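Local coordinates for 5'-nucleotidase SURE (Aquifex aeolicus, PDB 2WQK), which probably acts as a metal-dependent nucleotidase that removes the phosphate from nucleoside 5'-monophosphates, at residues A[143-146]-A[147-151]. Sequence-based numbering, arbitrary orientation.
Sequences VDIV and KKVLN
Val146 and Leu150, one helical turn apart, run side by side and point the same way, with Val146 CG1 4.1 Å from Leu150 CD1. The valine brings up this methyl because CG1 lies opposite its own backbone N (chi1 173°), on the side of the carbonyl carbon and hence of the following turn. Leu150 reaches back to meet it: its CG is placed beside its backbone N (chi1 -76°), and Leu150 CG lies 3.4 Å from Val146 O. The second apolar pair meets at a slant. Ile145 CG2 is 4.2 Å from Val149 CG2, and the same Val149 methyl rests 3.3 Å from Ile145 O.

Beneath these side chains runs the i to i+4 ladder of an alpha helix. Val149 N to Ile145 O and Leu150 N to Val146 O each measure 2.9 Å. Lys147 N bonds to Val143 O, while the bond from Lys148 N to Asp144 O is longer, 3.2 Å. On this polar flank the Lys148 aliphatic chain passes the same oxygen, its CG 3.5 Å from Asp144 O, whereas the Asp144 carboxylate turns elsewhere, OD2 bonding to Tyr169 OH.

The segments belong to helix 135-152, the crossover of the beta-alpha-beta unit between parallel strands 122-128 and 158-165. Val146 and Val149 face the sheet, packing on Leu88 of strand 88-94 and on Phe125 and Ile123, respectively, of strand 122-128; Val143 and Val146 also touch helix 15-24. Ile145 packs on Leu247, and Lys148 and Val149 on Tyr246, of the second subunit, so this part of the helix lies between the sheet and the second subunit.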
loop_
_atom_site.group_PDB
_atom_site.type_symbol
_atom_site.label_atom_id
_atom_site.label_comp_id
_atom_site.label_asym_id
_atom_site.label_seq_id
_atom_site.Cartn_x
_atom_site.Cartn_y
_atom_site.Cartn_z
ATOM N N VAL A 143 -18.353 -15.732 -24.225
ATOM C CA VAL A 143 -19.710 -16.237 -24.159
ATOM C C VAL A 143 -19.840 -17.565 -24.938
ATOM O O VAL A 143 -20.516 -18.466 -24.495
ATOM C CB VAL A 143 -20.724 -15.153 -24.547
ATOM C CG1 VAL A 143 -22.139 -15.712 -24.587
ATOM C CG2 VAL A 143 -20.595 -14.005 -23.555
ATOM N N ASP A 144 -19.121 -17.699 -26.051
ATOM C CA ASP A 144 -19.103 -18.967 -26.792
ATOM C C ASP A 144 -18.629 -20.101 -25.877
ATOM O O ASP A 144 -19.202 -21.174 -25.859
ATOM C CB ASP A 144 -18.175 -18.910 -28.014
ATOM C CG ASP A 144 -18.746 -18.075 -29.187
ATOM O OD1 ASP A 144 -19.967 -17.762 -29.213
ATOM O OD2 ASP A 144 -17.924 -17.697 -30.046
ATOM N N ILE A 145 -17.572 -19.828 -25.119
ATOM C CA ILE A 145 -17.023 -20.829 -24.196
ATOM C C ILE A 145 -17.998 -21.156 -23.074
ATOM O O ILE A 145 -18.217 -22.329 -22.782
ATOM C CB ILE A 145 -15.622 -20.355 -23.682
ATOM C CG1 ILE A 145 -14.593 -20.368 -24.834
ATOM C CG2 ILE A 145 -15.191 -21.175 -22.472
ATOM C CD1 ILE A 145 -13.292 -19.711 -24.464
ATOM N N VAL A 146 -18.578 -20.118 -22.466
ATOM C CA VAL A 146 -19.545 -20.334 -21.383
ATOM C C VAL A 146 -20.717 -21.193 -21.881
ATOM O O VAL A 146 -21.154 -22.142 -21.202
ATOM C CB VAL A 146 -20.019 -19.023 -20.729
ATOM C CG1 VAL A 146 -21.135 -19.299 -19.739
ATOM C CG2 VAL A 146 -18.838 -18.330 -20.027
ATOM N N LYS A 147 -21.196 -20.883 -23.089
ATOM C CA LYS A 147 -22.314 -21.673 -23.623
ATOM C C LYS A 147 -21.983 -23.160 -23.721
ATOM O O LYS A 147 -22.741 -24.025 -23.252
ATOM C CB LYS A 147 -22.786 -21.130 -24.963
ATOM C CG LYS A 147 -24.089 -21.763 -25.385
ATOM C CD LYS A 147 -24.566 -21.154 -26.697
ATOM C CE LYS A 147 -25.892 -21.838 -27.101
ATOM N NZ LYS A 147 -26.455 -21.281 -28.376
ATOM N N LYS A 148 -20.794 -23.458 -24.225
ATOM C CA LYS A 148 -20.358 -24.841 -24.335
ATOM C C LYS A 148 -20.151 -25.500 -22.970
ATOM O O LYS A 148 -20.537 -26.651 -22.749
ATOM C CB LYS A 148 -19.081 -24.945 -25.184
ATOM C CG LYS A 148 -19.269 -24.550 -26.672
ATOM C CD LYS A 148 -17.970 -24.779 -27.451
ATOM C CE LYS A 148 -18.048 -24.452 -28.950
ATOM N NZ LYS A 148 -18.730 -25.547 -29.686
ATOM N N VAL A 149 -19.583 -24.766 -22.026
ATOM C CA VAL A 149 -19.332 -25.334 -20.716
ATOM C C VAL A 149 -20.646 -25.646 -19.993
ATOM O O VAL A 149 -20.774 -26.635 -19.269
ATOM C CB VAL A 149 -18.447 -24.374 -19.891
ATOM C CG1 VAL A 149 -18.450 -24.750 -18.398
ATOM C CG2 VAL A 149 -17.014 -24.388 -20.479
ATOM N N LEU A 150 -21.641 -24.770 -20.167
ATOM C CA LEU A 150 -22.922 -25.050 -19.548
ATOM C C LEU A 150 -23.532 -26.341 -20.076
ATOM O O LEU A 150 -24.234 -27.034 -19.343
ATOM C CB LEU A 150 -23.913 -23.930 -19.852
ATOM C CG LEU A 150 -23.715 -22.639 -19.062
ATOM C CD1 LEU A 150 -24.581 -21.439 -19.608
ATOM C CD2 LEU A 150 -24.006 -22.835 -17.575
ATOM N N ASN A 151 -23.249 -26.649 -21.332
ATOM C CA ASN A 151 -23.741 -27.885 -21.951
ATOM C C ASN A 151 -22.950 -29.124 -21.595
ATOM O O ASN A 151 -23.525 -30.198 -21.377
ATOM C CB ASN A 151 -23.755 -27.739 -23.466
ATOM C CG ASN A 151 -24.904 -26.924 -23.953
ATOM O OD1 ASN A 151 -25.909 -26.757 -23.246
ATOM N ND2 ASN A 151 -24.785 -26.413 -25.182
#